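Local coordinates for porin (Rhodobacter blasticus, PDB 3PRN), which forms trimeric channels in the outer membrane through which small hydrophilic solutes of up to about 0.6 kDa diffuse passively, at residues I139-P151 / T161-D173. The protein carries 1 engineered substitution. Residues are numbered along the deposited sequence; the frame is centred on the assembly and turned at random.
Sequences ISGVNLYLSYVDP and TEEFGIAADWSND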
loop_
_atom_site.group_PDB
_atom_site.type_symbol
_atom_site.label_atom_id
_atom_site.label_comp_id
_atom_site.label_asym_id
_atom_site.label_seq_id
_atom_site.Cartn_x
_atom_site.Cartn_y
_atom_site.Cartn_z
ATOM N N ILE A 139 1.879 -29.590 19.109
ATOM C CA ILE A 139 2.323 -30.968 19.381
ATOM C C ILE A 139 1.186 -31.977 19.408
ATOM O O ILE A 139 0.866 -32.680 20.406
ATOM C CB ILE A 139 3.228 -30.947 20.645
ATOM C CG1 ILE A 139 3.212 -32.270 21.419
ATOM C CG2 ILE A 139 2.835 -29.850 21.636
ATOM C CD1 ILE A 139 2.716 -32.131 22.859
ATOM N N SER A 140 0.487 -32.112 18.263
ATOM C CA SER A 140 -0.611 -33.002 17.975
ATOM C C SER A 140 -1.790 -32.963 18.950
ATOM O O SER A 140 -1.804 -33.567 20.046
ATOM C CB SER A 140 -0.176 -34.470 17.767
ATOM O OG SER A 140 -1.203 -35.256 17.181
ATOM N N GLY A 141 -2.853 -32.247 18.508
ATOM C CA GLY A 141 -4.038 -32.116 19.371
ATOM C C GLY A 141 -3.808 -30.978 20.390
ATOM O O GLY A 141 -4.768 -30.315 20.757
ATOM N N VAL A 142 -2.582 -30.807 20.837
ATOM C CA VAL A 142 -2.202 -29.765 21.776
ATOM C C VAL A 142 -1.569 -28.551 21.088
ATOM O O VAL A 142 -0.899 -28.606 20.027
ATOM C CB VAL A 142 -1.275 -30.286 22.877
ATOM C CG1 VAL A 142 -0.991 -29.271 23.965
ATOM C CG2 VAL A 142 -1.888 -31.536 23.508
ATOM N N ASN A 143 -1.961 -27.367 21.583
ATOM C CA ASN A 143 -1.380 -26.119 21.133
ATOM C C ASN A 143 -0.993 -25.338 22.398
ATOM O O ASN A 143 -1.826 -25.183 23.277
ATOM C CB ASN A 143 -2.318 -25.295 20.288
ATOM C CG ASN A 143 -2.733 -25.954 19.002
ATOM O OD1 ASN A 143 -1.919 -26.197 18.108
ATOM N ND2 ASN A 143 -4.032 -26.225 18.861
ATOM N N LEU A 144 0.227 -24.836 22.441
ATOM C CA LEU A 144 0.706 -23.974 23.479
ATOM C C LEU A 144 0.965 -22.579 22.844
ATOM O O LEU A 144 1.613 -22.567 21.780
ATOM C CB LEU A 144 2.101 -24.395 23.951
ATOM C CG LEU A 144 2.219 -25.215 25.214
ATOM C CD1 LEU A 144 1.648 -24.387 26.368
ATOM C CD2 LEU A 144 1.515 -26.547 24.992
ATOM N N TYR A 145 0.715 -21.526 23.572
ATOM C CA TYR A 145 1.000 -20.182 23.098
ATOM C C TYR A 145 1.610 -19.336 24.197
ATOM O O TYR A 145 1.078 -19.302 25.310
ATOM C CB TYR A 145 -0.231 -19.442 22.612
ATOM C CG TYR A 145 -1.206 -20.183 21.759
ATOM C CD1 TYR A 145 -2.049 -21.113 22.352
ATOM C CD2 TYR A 145 -1.279 -20.009 20.378
ATOM C CE1 TYR A 145 -2.948 -21.822 21.581
ATOM C CE2 TYR A 145 -2.182 -20.727 19.583
ATOM C CZ TYR A 145 -3.009 -21.615 20.211
ATOM O OH TYR A 145 -3.972 -22.341 19.517
ATOM N N LEU A 146 2.655 -18.584 23.898
ATOM C CA LEU A 146 3.263 -17.680 24.826
ATOM C C LEU A 146 3.471 -16.322 24.145
ATOM O O LEU A 146 3.893 -16.355 22.982
ATOM C CB LEU A 146 4.675 -18.161 25.235
ATOM C CG LEU A 146 4.613 -19.157 26.410
ATOM C CD1 LEU A 146 5.312 -20.429 26.007
ATOM C CD2 LEU A 146 5.265 -18.508 27.620
ATOM N N SER A 147 3.176 -15.226 24.815
ATOM C CA SER A 147 3.455 -13.962 24.091
ATOM C C SER A 147 3.949 -12.950 25.103
ATOM O O SER A 147 3.553 -13.001 26.286
ATOM C CB SER A 147 2.245 -13.475 23.319
ATOM O OG SER A 147 1.101 -13.364 24.173
ATOM N N TYR A 148 4.834 -12.088 24.644
ATOM C CA TYR A 148 5.377 -11.008 25.481
ATOM C C TYR A 148 5.340 -9.725 24.659
ATOM O O TYR A 148 5.874 -9.712 23.513
ATOM C CB TYR A 148 6.815 -11.396 25.875
ATOM C CG TYR A 148 7.606 -10.225 26.407
ATOM C CD1 TYR A 148 7.471 -9.797 27.726
ATOM C CD2 TYR A 148 8.462 -9.551 25.551
ATOM C CE1 TYR A 148 8.213 -8.697 28.182
ATOM C CE2 TYR A 148 9.213 -8.464 25.984
ATOM C CZ TYR A 148 9.053 -8.045 27.303
ATOM O OH TYR A 148 9.804 -6.947 27.709
ATOM N N VAL A 149 4.648 -8.703 25.128
ATOM C CA VAL A 149 4.543 -7.482 24.326
ATOM C C VAL A 149 5.076 -6.304 25.118
ATOM O O VAL A 149 4.671 -6.054 26.262
ATOM C CB VAL A 149 3.074 -7.213 23.935
ATOM C CG1 VAL A 149 2.975 -5.905 23.144
ATOM C CG2 VAL A 149 2.451 -8.337 23.136
ATOM N N ASP A 150 6.023 -5.589 24.544
ATOM C CA ASP A 150 6.526 -4.351 25.193
ATOM C C ASP A 150 5.954 -3.226 24.354
ATOM O O ASP A 150 6.302 -3.095 23.167
ATOM C CB ASP A 150 8.036 -4.431 25.127
ATOM C CG ASP A 150 8.723 -3.229 25.773
ATOM O OD1 ASP A 150 8.072 -2.214 25.978
ATOM O OD2 ASP A 150 9.951 -3.327 25.987
ATOM N N PRO A 151 5.097 -2.387 24.883
ATOM C CA PRO A 151 4.487 -1.310 24.108
ATOM C C PRO A 151 5.401 -0.204 23.720
ATOM O O PRO A 151 5.093 0.643 22.834
ATOM C CB PRO A 151 3.348 -0.850 24.986
ATOM C CG PRO A 151 3.636 -1.329 26.373
ATOM C CD PRO A 151 4.603 -2.474 26.277
ATOM N N THR A 161 4.961 -0.865 31.222
ATOM C CA THR A 161 4.337 -2.116 31.657
ATOM C C THR A 161 4.287 -3.077 30.476
ATOM O O THR A 161 3.663 -2.732 29.479
ATOM C CB THR A 161 2.875 -1.821 32.084
ATOM O OG1 THR A 161 2.914 -0.758 33.043
ATOM C CG2 THR A 161 2.163 -3.033 32.605
ATOM N N GLU A 162 4.883 -4.223 30.585
ATOM C CA GLU A 162 4.853 -5.189 29.479
ATOM C C GLU A 162 3.761 -6.216 29.742
ATOM O O GLU A 162 3.456 -6.465 30.902
ATOM C CB GLU A 162 6.215 -5.895 29.357
ATOM C CG GLU A 162 7.282 -4.898 28.898
ATOM C CD GLU A 162 8.054 -4.313 30.062
ATOM O OE1 GLU A 162 8.064 -4.885 31.174
ATOM O OE2 GLU A 162 8.674 -3.232 29.894
ATOM N N GLU A 163 3.183 -6.795 28.688
ATOM C CA GLU A 163 2.134 -7.773 28.827
ATOM C C GLU A 163 2.703 -9.169 28.588
ATOM O O GLU A 163 3.379 -9.425 27.590
ATOM C CB GLU A 163 1.022 -7.493 27.810
ATOM C CG GLU A 163 -0.062 -8.558 27.822
ATOM C CD GLU A 163 -0.970 -8.456 26.611
ATOM O OE1 GLU A 163 -0.675 -9.099 25.538
ATOM O OE2 GLU A 163 -2.024 -7.720 26.664
ATOM N N PHE A 164 2.443 -10.068 29.517
ATOM C CA PHE A 164 2.890 -11.458 29.359
ATOM C C PHE A 164 1.676 -12.371 29.358
ATOM O O PHE A 164 0.817 -12.304 30.247
ATOM C CB PHE A 164 3.844 -11.887 30.468
ATOM C CG PHE A 164 4.247 -13.349 30.293
ATOM C CD1 PHE A 164 5.098 -13.720 29.244
ATOM C CD2 PHE A 164 3.747 -14.318 31.166
ATOM C CE1 PHE A 164 5.443 -15.065 29.066
ATOM C CE2 PHE A 164 4.088 -15.663 30.986
ATOM C CZ PHE A 164 4.935 -16.037 29.935
ATOM N N GLY A 165 1.617 -13.217 28.354
ATOM C CA GLY A 165 0.466 -14.099 28.190
ATOM C C GLY A 165 0.859 -15.549 28.000
ATOM O O GLY A 165 1.824 -15.886 27.290
ATOM N N ILE A 166 -0.033 -16.430 28.471
ATOM C CA ILE A 166 0.185 -17.861 28.167
ATOM C C ILE A 166 -1.133 -18.540 27.927
ATOM O O ILE A 166 -2.173 -18.211 28.550
ATOM C CB ILE A 166 0.996 -18.540 29.291
ATOM C CG1 ILE A 166 1.131 -20.040 28.987
ATOM C CG2 ILE A 166 0.333 -18.382 30.632
ATOM C CD1 ILE A 166 2.354 -20.595 29.711
ATOM N N ALA A 167 -1.171 -19.534 27.065
ATOM C CA ALA A 167 -2.381 -20.248 26.749
ATOM C C ALA A 167 -2.117 -21.640 26.188
ATOM O O ALA A 167 -1.089 -21.944 25.618
ATOM C CB ALA A 167 -3.260 -19.451 25.741
ATOM N N ALA A 168 -3.143 -22.477 26.308
ATOM C CA ALA A 168 -3.130 -23.808 25.735
ATOM C C ALA A 168 -4.523 -24.278 25.403
ATOM O O ALA A 168 -5.553 -23.831 25.945
ATOM C CB ALA A 168 -2.425 -24.789 26.706
ATOM N N ASP A 169 -4.626 -25.102 24.374
ATOM C CA ASP A 169 -5.856 -25.753 24.028
ATOM C C ASP A 169 -5.541 -27.211 23.614
ATOM O O ASP A 169 -4.417 -27.639 23.300
ATOM C CB ASP A 169 -6.731 -25.063 23.016
ATOM C CG ASP A 169 -6.015 -24.702 21.723
ATOM O OD1 ASP A 169 -5.591 -25.634 21.006
ATOM O OD2 ASP A 169 -5.856 -23.498 21.435
ATOM N N TRP A 170 -6.622 -27.981 23.661
ATOM C CA TRP A 170 -6.514 -29.421 23.456
ATOM C C TRP A 170 -7.854 -29.904 22.946
ATOM O O TRP A 170 -8.922 -29.491 23.391
ATOM C CB TRP A 170 -6.143 -30.119 24.797
ATOM C CG TRP A 170 -6.235 -31.619 24.571
ATOM C CD1 TRP A 170 -5.256 -32.424 24.046
ATOM C CD2 TRP A 170 -7.380 -32.442 24.788
ATOM N NE1 TRP A 170 -5.746 -33.696 23.913
ATOM C CE2 TRP A 170 -7.043 -33.737 24.361
ATOM C CE3 TRP A 170 -8.666 -32.206 25.287
ATOM C CZ2 TRP A 170 -7.937 -34.809 24.431
ATOM C CZ3 TRP A 170 -9.560 -33.262 25.360
ATOM C CH2 TRP A 170 -9.184 -34.552 24.936
ATOM N N SER A 171 -7.738 -30.813 21.983
ATOM C CA SER A 171 -8.982 -31.318 21.415
ATOM C C SER A 171 -8.847 -32.758 20.950
ATOM O O SER A 171 -7.732 -33.237 20.652
ATOM C CB SER A 171 -9.301 -30.334 20.275
ATOM O OG SER A 171 -10.508 -30.711 19.677
ATOM N N ASN A 172 -9.964 -33.478 20.915
ATOM C CA ASN A 172 -10.026 -34.760 20.213
ATOM C C ASN A 172 -11.193 -34.653 19.241
ATOM O O ASN A 172 -11.546 -33.559 18.755
ATOM C CB ASN A 172 -10.064 -35.935 21.157
ATOM C CG ASN A 172 -11.322 -35.951 22.002
ATOM O OD1 ASN A 172 -12.347 -35.397 21.597
ATOM N ND2 ASN A 172 -11.243 -36.575 23.163
ATOM N N ASP A 173 -11.886 -35.739 18.921
ATOM C CA ASP A 173 -13.013 -35.577 17.977
ATOM C C ASP A 173 -14.271 -34.965 18.588
ATOM O O ASP A 173 -15.101 -34.321 17.901
ATOM C CB ASP A 173 -13.301 -36.969 17.362
ATOM C CG ASP A 173 -12.130 -37.544 16.568
ATOM O OD1 ASP A 173 -11.182 -38.131 17.175
ATOM O OD2 ASP A 173 -12.119 -37.441 15.301
HETATM O O HOH W 1 1.237 -11.010 25.527
#
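Asp169 OD2 is gripped by two donors, Tyr145 OH at 2.9 Å from strand 142-150 and Ala93 N from the inward-folded chain after helix 88-91. The other oxygen, OD1, takes a nearly straight bond of 2.7 Å from Asn143 ND2 (173° at the hydrogen); toward Asn143 and Tyr145 each carboxylate oxygen accepts on its syn lone pair. With chi1 at 53°, CG of Asp169 sits between its own backbone N and carbonyl carbon, which swings the acid over the neighbouring strand. A leucine in its place would probably leave Asn143 ND2 and Tyr145 OH without their acceptor and the phenol free to shift. The two strands are antiparallel neighbours in the 16-stranded porin barrel, and side chains alternate between its two sides. On the inner side, the methyl of Ala167 lies 4.0 Å from Tyr145 CD1, its small size leaving room for the ring, and Gly165 makes way for Ser147, whose OG bonds Ala88 N and meets a water that donates to Glu163 OE1; Gly186 N and Phe115 N bond Glu163 OE2. The outward side is largely apolar, as suits a membrane-facing wall: Leu146 CD2 reaches Phe164 CZ at 3.4 Å, Val142 CG2 meets the Trp170 ring edge in plane, and Tyr148 touches a bound detergent molecule.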